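Local coordinates for protein predicted ATPase of the ABC class (Vibrio vulnificus, PDB 5D6A) that binds the ATP analogue AMP-PNP and, as a predicted member of the ABC class of ATPases, probably hydrolyses ATP, at residues 30-35 / 156-161; 116-121 / 129-134; 26-31 / 44-49; 104-109 / 164-169. All coordinates share one frame; numbering follows the deposited sequence.

Contact 1. Residues 30-35 / 156-161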
loop_
_atom_site.group_PDB
_atom_site.type_symbol
_atom_site.label_atom_id
_atom_site.label_comp_id
_atom_site.label_asym_id
_atom_site.label_seq_id
_atom_site.Cartn_x
_atom_site.Cartn_y
_atom_site.Cartn_z
ATOM N N ALA A 30 -11.666 -44.529 15.257
ATOM C CA ALA A 30 -12.305 -45.570 14.450
ATOM C C ALA A 30 -13.116 -44.973 13.300
ATOM O O ALA A 30 -13.117 -45.505 12.189
ATOM C CB ALA A 30 -13.194 -46.440 15.325
ATOM N N LYS A 31 -13.801 -43.868 13.581
ATOM C CA LYS A 31 -14.615 -43.174 12.583
ATOM C C LYS A 31 -13.735 -42.540 11.507
ATOM O O LYS A 31 -14.149 -42.391 10.356
ATOM C CB LYS A 31 -15.465 -42.097 13.267
ATOM C CG LYS A 31 -16.402 -41.330 12.347
ATOM C CD LYS A 31 -17.235 -40.329 13.132
ATOM C CE LYS A 31 -18.217 -39.591 12.238
ATOM N NZ LYS A 31 -19.048 -38.627 13.010
ATOM N N LEU A 32 -12.517 -42.176 11.894
ATOM C CA LEU A 32 -11.571 -41.539 10.986
ATOM C C LEU A 32 -10.850 -42.567 10.101
ATOM O O LEU A 32 -10.505 -42.264 8.961
ATOM C CB LEU A 32 -10.574 -40.697 11.796
ATOM C CG LEU A 32 -9.571 -39.793 11.074
ATOM C CD1 LEU A 32 -10.248 -38.855 10.087
ATOM C CD2 LEU A 32 -8.778 -38.989 12.097
ATOM N N LYS A 33 -10.636 -43.777 10.620
ATOM C CA LYS A 33 -9.975 -44.842 9.851
ATOM C C LYS A 33 -10.742 -45.180 8.576
ATOM O O LYS A 33 -10.142 -45.416 7.527
ATOM C CB LYS A 33 -9.831 -46.121 10.683
ATOM C CG LYS A 33 -8.837 -46.050 11.830
ATOM C CD LYS A 33 -8.835 -47.358 12.608
ATOM C CE LYS A 33 -7.854 -47.336 13.769
ATOM N NZ LYS A 33 -6.445 -47.163 13.325
ATOM N N LYS A 34 -12.069 -45.208 8.680
ATOM C CA LYS A 34 -12.936 -45.533 7.545
ATOM C C LYS A 34 -12.803 -44.551 6.382
ATOM O O LYS A 34 -13.103 -44.895 5.239
ATOM C CB LYS A 34 -14.401 -45.581 7.991
ATOM C CG LYS A 34 -14.718 -46.660 9.014
ATOM C CD LYS A 34 -16.197 -46.651 9.370
ATOM C CE LYS A 34 -16.542 -47.735 10.378
ATOM N NZ LYS A 34 -17.984 -47.703 10.741
ATOM N N LEU A 35 -12.352 -43.336 6.674
ATOM C CA LEU A 35 -12.203 -42.308 5.649
ATOM C C LEU A 35 -10.899 -42.426 4.852
ATOM O O LEU A 35 -10.602 -41.561 4.029
ATOM C CB LEU A 35 -12.289 -40.917 6.289
ATOM C CG LEU A 35 -13.571 -40.608 7.071
ATOM C CD1 LEU A 35 -13.502 -39.213 7.668
ATOM C CD2 LEU A 35 -14.799 -40.754 6.186
ATOM N N LYS A 156 -4.463 -41.994 8.490
ATOM C CA LYS A 156 -3.387 -42.283 9.440
ATOM C C LYS A 156 -2.614 -41.026 9.835
ATOM O O LYS A 156 -2.228 -40.871 10.994
ATOM C CB LYS A 156 -2.428 -43.338 8.881
ATOM C CG LYS A 156 -1.367 -43.773 9.879
ATOM C CD LYS A 156 -0.549 -44.945 9.373
ATOM C CE LYS A 156 0.423 -45.418 10.440
ATOM N NZ LYS A 156 1.205 -46.603 10.001
ATOM N N LYS A 157 -2.396 -40.131 8.873
ATOM C CA LYS A 157 -1.677 -38.892 9.142
ATOM C C LYS A 157 -2.608 -38.001 9.969
ATOM O O LYS A 157 -2.204 -37.441 10.987
ATOM C CB LYS A 157 -1.292 -38.189 7.835
ATOM C CG LYS A 157 0.016 -37.406 7.890
ATOM C CD LYS A 157 0.137 -36.485 9.091
ATOM C CE LYS A 157 1.477 -35.765 9.089
ATOM N NZ LYS A 157 1.668 -34.927 10.305
ATOM N N ALA A 158 -3.860 -37.893 9.524
ATOM C CA ALA A 158 -4.874 -37.091 10.214
ATOM C C ALA A 158 -5.025 -37.522 11.673
ATOM O O ALA A 158 -5.166 -36.681 12.562
ATOM C CB ALA A 158 -6.209 -37.190 9.492
ATOM N N ILE A 159 -5.001 -38.834 11.904
ATOM C CA ILE A 159 -5.092 -39.393 13.252
ATOM C C ILE A 159 -3.898 -38.918 14.076
ATOM O O ILE A 159 -4.059 -38.435 15.198
ATOM C CB ILE A 159 -5.118 -40.942 13.224
ATOM C CG1 ILE A 159 -6.427 -41.450 12.612
ATOM C CG2 ILE A 159 -4.999 -41.519 14.628
ATOM C CD1 ILE A 159 -6.463 -42.949 12.399
ATOM N N ASN A 160 -2.706 -39.048 13.502
ATOM C CA ASN A 160 -1.470 -38.637 14.169
ATOM C C ASN A 160 -1.512 -37.167 14.602
ATOM O O ASN A 160 -1.077 -36.820 15.698
ATOM C CB ASN A 160 -0.274 -38.869 13.235
ATOM C CG ASN A 160 1.058 -38.586 13.904
ATOM O OD1 ASN A 160 1.220 -38.803 15.105
ATOM N ND2 ASN A 160 2.028 -38.123 13.122
ATOM N N ILE A 161 -2.045 -36.314 13.735
ATOM C CA ILE A 161 -2.142 -34.883 14.014
ATOM C C ILE A 161 -3.192 -34.554 15.074
ATOM O O ILE A 161 -2.898 -33.896 16.073
ATOM C CB ILE A 161 -2.522 -34.086 12.740
ATOM C CG1 ILE A 161 -1.480 -34.296 11.634
ATOM C CG2 ILE A 161 -2.666 -32.601 13.065
ATOM C CD1 ILE A 161 -1.813 -33.599 10.330
#
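Leu32 and Ile159 meet where the N-terminal helix 23-33 lies beside helix 155-172, a helix-helix packing within the N-terminal family region, and their side chains pass one another pointing in opposite directions. The path of Leu32 explains most of the contact. Its CB bond heads for the other helix, and chi1 of -173° swings CG away from the backbone N and out into the interface. CG comes within 3.9 Å of Ile159 CG1, and at the fork the two methyls part company. CD2 goes on across the gap: it meets Ile159 CG1 at 3.4 Å, lies 3.8 Å from Ile159 N and reaches Ala158 CB at 4.1 Å, so it touches two successive residues of the opposite helix. CD1 turns instead to Ile46, in the segment that leads into the sheet. Ile159 answers with its longer branch: chi1 of -69° sets CG1 opposite the carbonyl carbon and sends CD1 past Leu32 to the neighbouring lysine. There Lys33 CG approaches Ile159 CD1 at 3.9 Å, the two chains crossing at roughly a right angle. Lys33 is an exposed residue that contributes its CG methylene to the border of the contact. Leu32 and Ala158 are buried, whereas Ile159 is only partly so. The side-chain contacts are all apolar, with CD2 of Leu32 also resting on the backbone of 158-159, so within these segments the helices are held by shape and by burial of apolar surface rather than by any directional bond.

Contact 2. Residues 116-121 / 129-134; sequences IAISLH and TSVLFT
Ile118 lies against Ser130 and Val131, and this is the close-packed half of the contact. With chi1 of -169°, Ile118 CG1 stands anti to the backbone N and comes 3.8 Å from Ser130 CB. CD1 carries on beyond it, 4.0 Å from Ser130 O and 4.3 Å from Val131 CG2, so the isoleucine tip touches Ser130 and the first residue of strand 131-133. The other half is looser and polar. Ser130 OG, at 3.6 Å from Ser119 O, is too distant for a hydrogen bond, and His121 CE1 approaches the same OG at 4.2 Å, the hydroxyl lying at the ring edge near its plane. The polar groups here look to other partners: Ser119 OG is hydrogen-bonded to Asp507 OD2, to which His121 NE2 also makes a weak bond, joining this region to a distant part of the sequence. Strands 116-117 and 131-133 each pair antiparallel with strand 137-144 of the same antiparallel sheet, where Ala117 bonds through its backbone with Arg143 and Ser130 with Arg141. Helix 92-109 packs on the apolar half, its Ala107 touching Ile118 and its Ala103 touching Val131, while Leu140 of the shared strand also packs on Val131.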
loop_
_atom_site.group_PDB
_atom_site.type_symbol
_atom_site.label_atom_id
_atom_site.label_comp_id
_atom_site.label_asym_id
_atom_site.label_seq_id
_atom_site.Cartn_x
_atom_site.Cartn_y
_atom_site.Cartn_z
ATOM N N ILE A 116 -0.715 -27.635 12.166
ATOM C CA ILE A 116 -1.399 -26.878 13.203
ATOM C C ILE A 116 -0.892 -25.444 13.183
ATOM O O ILE A 116 0.302 -25.205 13.009
ATOM C CB ILE A 116 -1.146 -27.489 14.592
ATOM C CG1 ILE A 116 -1.660 -28.932 14.627
ATOM C CG2 ILE A 116 -1.814 -26.649 15.677
ATOM C CD1 ILE A 116 -1.373 -29.660 15.921
ATOM N N ALA A 117 -1.803 -24.494 13.360
ATOM C CA ALA A 117 -1.440 -23.083 13.365
ATOM C C ALA A 117 -2.395 -22.266 14.228
ATOM O O ALA A 117 -3.605 -22.465 14.182
ATOM C CB ALA A 117 -1.421 -22.539 11.946
ATOM N N ILE A 118 -1.828 -21.356 15.015
ATOM C CA ILE A 118 -2.600 -20.467 15.876
ATOM C C ILE A 118 -2.211 -19.033 15.517
ATOM O O ILE A 118 -1.060 -18.764 15.167
ATOM C CB ILE A 118 -2.354 -20.759 17.373
ATOM C CG1 ILE A 118 -3.363 -20.003 18.240
ATOM C CG2 ILE A 118 -0.922 -20.423 17.773
ATOM C CD1 ILE A 118 -3.287 -20.358 19.708
ATOM N N SER A 119 -3.168 -18.117 15.603
ATOM C CA SER A 119 -2.931 -16.726 15.220
ATOM C C SER A 119 -2.151 -15.921 16.271
ATOM O O SER A 119 -2.657 -15.652 17.363
ATOM C CB SER A 119 -4.270 -16.046 14.916
ATOM O OG SER A 119 -4.077 -14.764 14.348
ATOM N N LEU A 120 -0.916 -15.548 15.930
ATOM C CA LEU A 120 -0.063 -14.739 16.808
ATOM C C LEU A 120 -0.060 -13.311 16.294
ATOM O O LEU A 120 -0.411 -13.066 15.140
ATOM C CB LEU A 120 1.364 -15.280 16.851
ATOM C CG LEU A 120 1.532 -16.690 17.415
ATOM C CD1 LEU A 120 2.987 -17.125 17.308
ATOM C CD2 LEU A 120 1.045 -16.758 18.855
ATOM N N HIS A 121 0.365 -12.373 17.137
ATOM C CA HIS A 121 0.331 -10.955 16.774
ATOM C C HIS A 121 1.680 -10.252 16.857
ATOM O O HIS A 121 1.756 -9.079 17.236
ATOM C CB HIS A 121 -0.701 -10.253 17.653
ATOM C CG HIS A 121 -2.003 -10.980 17.712
ATOM N ND1 HIS A 121 -2.276 -11.926 18.677
ATOM C CD2 HIS A 121 -3.081 -10.956 16.893
ATOM C CE1 HIS A 121 -3.477 -12.430 18.466
ATOM N NE2 HIS A 121 -3.989 -11.857 17.391
ATOM N N THR A 129 -8.953 -13.709 20.061
ATOM C CA THR A 129 -9.828 -14.875 20.201
ATOM C C THR A 129 -9.059 -16.190 20.089
ATOM O O THR A 129 -9.642 -17.263 20.234
ATOM C CB THR A 129 -10.960 -14.881 19.149
ATOM O OG1 THR A 129 -10.403 -14.880 17.827
ATOM C CG2 THR A 129 -11.858 -13.670 19.324
ATOM N N SER A 130 -7.757 -16.111 19.823
ATOM C CA SER A 130 -6.942 -17.321 19.727
ATOM C C SER A 130 -6.917 -18.032 21.082
ATOM O O SER A 130 -6.831 -19.256 21.145
ATOM C CB SER A 130 -5.528 -16.992 19.243
ATOM O OG SER A 130 -4.918 -16.026 20.076
ATOM N N VAL A 131 -6.990 -17.250 22.159
ATOM C CA VAL A 131 -7.040 -17.781 23.519
ATOM C C VAL A 131 -7.996 -16.908 24.340
ATOM O O VAL A 131 -7.747 -15.717 24.533
ATOM C CB VAL A 131 -5.654 -17.811 24.191
ATOM C CG1 VAL A 131 -5.767 -18.317 25.625
ATOM C CG2 VAL A 131 -4.696 -18.684 23.397
ATOM N N LEU A 132 -9.083 -17.506 24.818
ATOM C CA LEU A 132 -10.091 -16.789 25.593
ATOM C C LEU A 132 -10.322 -17.394 26.972
ATOM O O LEU A 132 -10.240 -18.611 27.140
ATOM C CB LEU A 132 -11.424 -16.825 24.842
ATOM C CG LEU A 132 -11.482 -16.132 23.483
ATOM C CD1 LEU A 132 -12.784 -16.473 22.773
ATOM C CD2 LEU A 132 -11.322 -14.629 23.647
ATOM N N PHE A 133 -10.604 -16.535 27.955
ATOM C CA PHE A 133 -10.943 -16.989 29.307
ATOM C C PHE A 133 -12.420 -16.746 29.562
ATOM O O PHE A 133 -13.005 -15.795 29.051
ATOM C CB PHE A 133 -10.159 -16.277 30.425
ATOM C CG PHE A 133 -8.681 -16.560 30.448
ATOM C CD1 PHE A 133 -8.172 -17.797 30.079
ATOM C CD2 PHE A 133 -7.806 -15.617 30.967
ATOM C CE1 PHE A 133 -6.811 -18.048 30.139
ATOM C CE2 PHE A 133 -6.446 -15.870 31.043
ATOM C CZ PHE A 133 -5.948 -17.085 30.625
ATOM N N THR A 134 -13.010 -17.622 30.367
ATOM C CA THR A 134 -14.407 -17.518 30.766
ATOM C C THR A 134 -14.451 -17.934 32.227
ATOM O O THR A 134 -13.407 -18.134 32.846
ATOM C CB THR A 134 -15.316 -18.446 29.934
ATOM O OG1 THR A 134 -14.996 -19.815 30.210
ATOM C CG2 THR A 134 -15.150 -18.174 28.446
#

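Contact 3. Residues 26-31 / 44-49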
loop_
_atom_site.group_PDB
_atom_site.type_symbol
_atom_site.label_atom_id
_atom_site.label_comp_id
_atom_site.label_asym_id
_atom_site.label_seq_id
_atom_site.Cartn_x
_atom_site.Cartn_y
_atom_site.Cartn_z
ATOM N N ASP A 26 -11.614 -42.469 20.962
ATOM C CA ASP A 26 -11.517 -43.767 20.278
ATOM C C ASP A 26 -12.636 -43.878 19.245
ATOM O O ASP A 26 -12.484 -44.531 18.213
ATOM C CB ASP A 26 -11.616 -44.934 21.270
ATOM C CG ASP A 26 -10.424 -45.014 22.216
ATOM O OD1 ASP A 26 -9.434 -44.281 22.012
ATOM O OD2 ASP A 26 -10.479 -45.821 23.166
ATOM N N GLN A 27 -13.762 -43.233 19.547
ATOM C CA GLN A 27 -14.911 -43.203 18.651
ATOM C C GLN A 27 -14.499 -42.467 17.381
ATOM O O GLN A 27 -14.796 -42.906 16.271
ATOM C CB GLN A 27 -16.080 -42.470 19.319
ATOM C CG GLN A 27 -17.409 -42.561 18.584
ATOM C CD GLN A 27 -18.032 -43.945 18.651
ATOM O OE1 GLN A 27 -17.486 -44.860 19.268
ATOM N NE2 GLN A 27 -19.194 -44.097 18.024
ATOM N N LEU A 28 -13.808 -41.343 17.561
ATOM C CA LEU A 28 -13.330 -40.539 16.442
ATOM C C LEU A 28 -12.262 -41.283 15.650
ATOM O O LEU A 28 -12.310 -41.316 14.423
ATOM C CB LEU A 28 -12.778 -39.200 16.938
ATOM C CG LEU A 28 -12.126 -38.303 15.881
ATOM C CD1 LEU A 28 -13.067 -38.045 14.713
ATOM C CD2 LEU A 28 -11.668 -36.997 16.512
ATOM N N ILE A 29 -11.295 -41.868 16.355
ATOM C CA ILE A 29 -10.224 -42.631 15.709
ATOM C C ILE A 29 -10.808 -43.653 14.739
ATOM O O ILE A 29 -10.496 -43.636 13.548
ATOM C CB ILE A 29 -9.329 -43.350 16.742
ATOM C CG1 ILE A 29 -8.462 -42.335 17.492
ATOM C CG2 ILE A 29 -8.421 -44.362 16.052
ATOM C CD1 ILE A 29 -7.688 -42.917 18.656
ATOM N N ALA A 30 -11.666 -44.529 15.257
ATOM C CA ALA A 30 -12.305 -45.570 14.450
ATOM C C ALA A 30 -13.116 -44.973 13.300
ATOM O O ALA A 30 -13.117 -45.505 12.189
ATOM C CB ALA A 30 -13.194 -46.440 15.325
ATOM N N LYS A 31 -13.801 -43.868 13.581
ATOM C CA LYS A 31 -14.615 -43.174 12.583
ATOM C C LYS A 31 -13.735 -42.540 11.507
ATOM O O LYS A 31 -14.149 -42.391 10.356
ATOM C CB LYS A 31 -15.465 -42.097 13.267
ATOM C CG LYS A 31 -16.402 -41.330 12.347
ATOM C CD LYS A 31 -17.235 -40.329 13.132
ATOM C CE LYS A 31 -18.217 -39.591 12.238
ATOM N NZ LYS A 31 -19.048 -38.627 13.010
ATOM N N GLN A 44 -16.013 -33.825 5.809
ATOM C CA GLN A 44 -17.226 -33.193 6.338
ATOM C C GLN A 44 -17.883 -34.016 7.445
ATOM O O GLN A 44 -18.581 -33.468 8.297
ATOM C CB GLN A 44 -18.241 -32.959 5.212
ATOM C CG GLN A 44 -17.853 -31.857 4.241
ATOM C CD GLN A 44 -17.840 -30.492 4.897
ATOM O OE1 GLN A 44 -18.569 -30.246 5.861
ATOM N NE2 GLN A 44 -17.018 -29.587 4.371
ATOM N N GLN A 45 -17.654 -35.328 7.426
ATOM C CA GLN A 45 -18.223 -36.235 8.423
ATOM C C GLN A 45 -17.550 -36.104 9.793
ATOM O O GLN A 45 -18.105 -36.530 10.804
ATOM C CB GLN A 45 -18.131 -37.682 7.926
ATOM C CG GLN A 45 -18.900 -37.939 6.635
ATOM C CD GLN A 45 -18.719 -39.349 6.106
ATOM O OE1 GLN A 45 -18.164 -40.215 6.782
ATOM N NE2 GLN A 45 -19.189 -39.584 4.887
ATOM N N ILE A 46 -16.358 -35.516 9.818
ATOM C CA ILE A 46 -15.604 -35.313 11.055
ATOM C C ILE A 46 -16.197 -34.161 11.866
ATOM O O ILE A 46 -16.048 -34.110 13.087
ATOM C CB ILE A 46 -14.115 -35.024 10.747
ATOM C CG1 ILE A 46 -13.494 -36.186 9.964
ATOM C CG2 ILE A 46 -13.327 -34.767 12.020
ATOM C CD1 ILE A 46 -13.609 -37.529 10.656
ATOM N N LYS A 47 -16.869 -33.245 11.172
ATOM C CA LYS A 47 -17.504 -32.080 11.787
ATOM C C LYS A 47 -18.274 -32.462 13.050
ATOM O O LYS A 47 -19.011 -33.446 13.052
ATOM C CB LYS A 47 -18.488 -31.458 10.790
ATOM C CG LYS A 47 -19.069 -30.118 11.219
ATOM C CD LYS A 47 -18.079 -28.989 11.005
ATOM C CE LYS A 47 -17.992 -28.564 9.546
ATOM N NZ LYS A 47 -19.224 -27.860 9.092
ATOM N N GLY A 48 -18.110 -31.682 14.118
ATOM C CA GLY A 48 -18.826 -31.939 15.368
ATOM C C GLY A 48 -18.003 -31.738 16.623
ATOM O O GLY A 48 -16.878 -31.245 16.573
ATOM N N GLN A 49 -18.586 -32.123 17.755
ATOM C CA GLN A 49 -17.934 -32.016 19.057
ATOM C C GLN A 49 -17.463 -33.386 19.531
ATOM O O GLN A 49 -18.129 -34.399 19.298
ATOM C CB GLN A 49 -18.902 -31.429 20.091
ATOM C CG GLN A 49 -18.325 -31.315 21.499
ATOM C CD GLN A 49 -19.314 -30.755 22.504
ATOM O OE1 GLN A 49 -20.463 -30.465 22.171
ATOM N NE2 GLN A 49 -18.869 -30.602 23.746
#
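Leu28 and Lys31, one turn apart, set the N-terminal helix 23-33 against the 3-10 turn that leads into strand 48-51, a helix-on-sheet packing at one end of an antiparallel sheet. The apolar part consists of two methyl-bearing branches: Leu28 CD1 meets Ile46 CD1 at 4.1 Å, the side chains crossing at about a right angle. Both residues are buried. Around them, Leu28 also rests on Tyr50, and Ile46 packs on Leu35 and on Ile59 of the adjacent strand, so this pair is part of a larger apolar cluster between helix and sheet. The polar part is a single weak hydrogen bond from Lys31 NZ to Gln45 O, at 3.2 Å. Lys31 spans the gap with a fully extended chain, its CG already pointing away from the main-chain N (chi1 -178°), which brings CE to 3.4 Å from the same oxygen. The lysine chain thus runs beside the leucine–isoleucine pair at the exposed border, its charged end held lightly by a main-chain carbonyl. The next carbonyl along is also used: Ile46 O accepts a hydrogen bond from the hydroxyl OH of Tyr50.

Contact 4. Residues 104-109 / 164-169; sequences RSFAEF and FHLPKF
Phe106 is, within 104-109, the first residue to meet segment 164-169, and its CD2, CE2 and CZ atoms do the touching. A trans first torsion, chi1 of -179°, turns the ring toward helix 155-172. From there CD2 comes 3.5 Å from Phe169 O, CE2 lies 3.6 Å from Phe169 CB, and CZ reaches Leu166 CD1 at 4.0 Å. The leucine methyl arrives at the ring edge, close to its plane, whereas the Phe169 side chain crosses that of Phe106 at about a right angle. Three residues on, Phe109 takes over with its CB, 3.6 Å from Phe169 CD1, which sets the Phe169 ring beside the last turn of helix 92-109. The ring of Phe109 leads away from the segment 164-169 and packs on Arg172 of helix 155-172. On the facing side, Pro167, whose N carries no hydrogen, makes no hydrogen bond to the preceding turn, and the helix is kinked there; the proline stands between the two contact residues Leu166 and Phe169 without itself reaching across. The segment axes come within 10.2 Å and run roughly antiparallel, at 149°. On the sheet side, Phe106 meets Phe142 ring to ring, and Phe106, Leu166 and Phe169 all touch Ile116. Two helices meeting through aromatic and aliphatic side chains, and resting together on strands 116-117 and 137-144, are consistent with a helical layer packed on an antiparallel sheet.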
loop_
_atom_site.group_PDB
_atom_site.type_symbol
_atom_site.label_atom_id
_atom_site.label_comp_id
_atom_site.label_asym_id
_atom_site.label_seq_id
_atom_site.Cartn_x
_atom_site.Cartn_y
_atom_site.Cartn_z
ATOM N N ARG A 104 1.313 -18.177 22.458
ATOM C CA ARG A 104 2.700 -18.284 22.001
ATOM C C ARG A 104 3.320 -19.610 22.419
ATOM O O ARG A 104 4.132 -20.171 21.691
ATOM C CB ARG A 104 3.536 -17.125 22.538
ATOM C CG ARG A 104 3.048 -15.756 22.101
ATOM C CD ARG A 104 3.906 -14.653 22.693
ATOM N NE ARG A 104 3.323 -13.335 22.457
ATOM C CZ ARG A 104 3.495 -12.612 21.352
ATOM N NH1 ARG A 104 4.244 -13.059 20.350
ATOM N NH2 ARG A 104 2.909 -11.425 21.252
ATOM N N SER A 105 2.943 -20.097 23.601
ATOM C CA SER A 105 3.439 -21.381 24.090
ATOM C C SER A 105 2.893 -22.502 23.217
ATOM O O SER A 105 3.613 -23.431 22.865
ATOM C CB SER A 105 3.025 -21.612 25.544
ATOM O OG SER A 105 3.632 -20.670 26.406
ATOM N N PHE A 106 1.613 -22.396 22.870
ATOM C CA PHE A 106 0.956 -23.380 22.020
ATOM C C PHE A 106 1.599 -23.401 20.634
ATOM O O PHE A 106 1.753 -24.462 20.031
ATOM C CB PHE A 106 -0.534 -23.058 21.895
ATOM C CG PHE A 106 -1.300 -24.042 21.061
ATOM C CD1 PHE A 106 -1.409 -23.873 19.687
ATOM C CD2 PHE A 106 -1.916 -25.135 21.646
ATOM C CE1 PHE A 106 -2.116 -24.778 18.913
ATOM C CE2 PHE A 106 -2.626 -26.045 20.878
ATOM C CZ PHE A 106 -2.727 -25.867 19.510
ATOM N N ALA A 107 1.965 -22.223 20.135
ATOM C CA ALA A 107 2.604 -22.112 18.825
ATOM C C ALA A 107 3.992 -22.737 18.856
ATOM O O ALA A 107 4.410 -23.386 17.900
ATOM C CB ALA A 107 2.694 -20.655 18.395
ATOM N N GLU A 108 4.693 -22.536 19.969
ATOM C CA GLU A 108 6.045 -23.061 20.151
ATOM C C GLU A 108 6.050 -24.588 20.218
ATOM O O GLU A 108 6.871 -25.233 19.563
ATOM C CB GLU A 108 6.677 -22.470 21.418
ATOM C CG GLU A 108 8.134 -22.852 21.652
ATOM C CD GLU A 108 9.081 -22.328 20.582
ATOM O OE1 GLU A 108 8.660 -21.512 19.729
ATOM O OE2 GLU A 108 10.265 -22.732 20.600
ATOM N N PHE A 109 5.142 -25.165 21.003
ATOM C CA PHE A 109 5.067 -26.623 21.112
ATOM C C PHE A 109 4.614 -27.243 19.794
ATOM O O PHE A 109 4.920 -28.399 19.521
ATOM C CB PHE A 109 4.106 -27.084 22.220
ATOM C CG PHE A 109 4.452 -26.578 23.593
ATOM C CD1 PHE A 109 5.725 -26.753 24.118
ATOM C CD2 PHE A 109 3.479 -26.001 24.395
ATOM C CE1 PHE A 109 6.036 -26.303 25.391
ATOM C CE2 PHE A 109 3.780 -25.554 25.670
ATOM C CZ PHE A 109 5.060 -25.706 26.170
ATOM N N PHE A 164 -2.998 -37.581 18.403
ATOM C CA PHE A 164 -1.728 -37.834 19.084
ATOM C C PHE A 164 -0.973 -36.538 19.405
ATOM O O PHE A 164 -0.645 -36.285 20.564
ATOM C CB PHE A 164 -0.863 -38.792 18.255
ATOM C CG PHE A 164 0.441 -39.151 18.908
ATOM C CD1 PHE A 164 0.492 -40.130 19.889
ATOM C CD2 PHE A 164 1.619 -38.519 18.534
ATOM C CE1 PHE A 164 1.690 -40.465 20.495
ATOM C CE2 PHE A 164 2.820 -38.851 19.135
ATOM C CZ PHE A 164 2.855 -39.824 20.116
ATOM N N HIS A 165 -0.709 -35.719 18.388
ATOM C CA HIS A 165 0.021 -34.464 18.594
ATOM C C HIS A 165 -0.831 -33.340 19.172
ATOM O O HIS A 165 -0.480 -32.755 20.198
ATOM C CB HIS A 165 0.649 -33.967 17.288
ATOM C CG HIS A 165 1.797 -34.795 16.811
ATOM N ND1 HIS A 165 3.022 -34.797 17.443
ATOM C CD2 HIS A 165 1.924 -35.610 15.738
ATOM C CE1 HIS A 165 3.846 -35.601 16.796
ATOM N NE2 HIS A 165 3.205 -36.104 15.756
ATOM N N LEU A 166 -1.942 -33.035 18.509
ATOM C CA LEU A 166 -2.807 -31.932 18.934
ATOM C C LEU A 166 -3.185 -31.982 20.418
ATOM O O LEU A 166 -3.039 -30.981 21.119
ATOM C CB LEU A 166 -4.060 -31.838 18.049
ATOM C CG LEU A 166 -5.065 -30.722 18.370
ATOM C CD1 LEU A 166 -4.403 -29.353 18.404
ATOM C CD2 LEU A 166 -6.204 -30.733 17.363
ATOM N N PRO A 167 -3.655 -33.143 20.908
ATOM C CA PRO A 167 -4.023 -33.210 22.324
ATOM C C PRO A 167 -2.870 -32.847 23.265
ATOM O O PRO A 167 -3.105 -32.320 24.346
ATOM C CB PRO A 167 -4.443 -34.673 22.509
ATOM C CG PRO A 167 -4.832 -35.132 21.147
ATOM C CD PRO A 167 -3.870 -34.433 20.233
ATOM N N LYS A 168 -1.637 -33.116 22.847
ATOM C CA LYS A 168 -0.475 -32.802 23.673
ATOM C C LYS A 168 -0.208 -31.303 23.737
ATOM O O LYS A 168 0.123 -30.783 24.801
ATOM C CB LYS A 168 0.767 -33.555 23.186
ATOM C CG LYS A 168 0.663 -35.058 23.383
ATOM C CD LYS A 168 1.907 -35.795 22.923
ATOM C CE LYS A 168 1.787 -37.279 23.229
ATOM N NZ LYS A 168 3.017 -38.029 22.862
ATOM N N PHE A 169 -0.363 -30.604 22.613
ATOM C CA PHE A 169 -0.135 -29.157 22.596
ATOM C C PHE A 169 -1.224 -28.436 23.385
ATOM O O PHE A 169 -0.946 -27.457 24.074
ATOM C CB PHE A 169 -0.076 -28.608 21.167
ATOM C CG PHE A 169 0.819 -29.394 20.253
ATOM C CD1 PHE A 169 2.123 -29.699 20.626
ATOM C CD2 PHE A 169 0.375 -29.789 18.999
ATOM C CE1 PHE A 169 2.950 -30.422 19.785
ATOM C CE2 PHE A 169 1.203 -30.500 18.147
ATOM C CZ PHE A 169 2.492 -30.817 18.541
#

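From the N terminus, helix 23-33 takes part in two closures. Contact 3 closes first, a short loop back from the start of the sheet, and contact 1 leaves from overlapping residues, sharing Ala30 and Lys31, to close a far longer one at helix 155-172. Helix 92-109 then opens contact 4, which closes at 164-169, on the same helix just beyond the second segment of contact 1, so contacts 1 and 4 cross. Contact 2, a local closure between residues 116-121 and 129-134, is nested inside both, and it also meets contact 4 where Leu120 packs on Ala107. Together they tie three helices to one antiparallel sheet in the N-terminal family region.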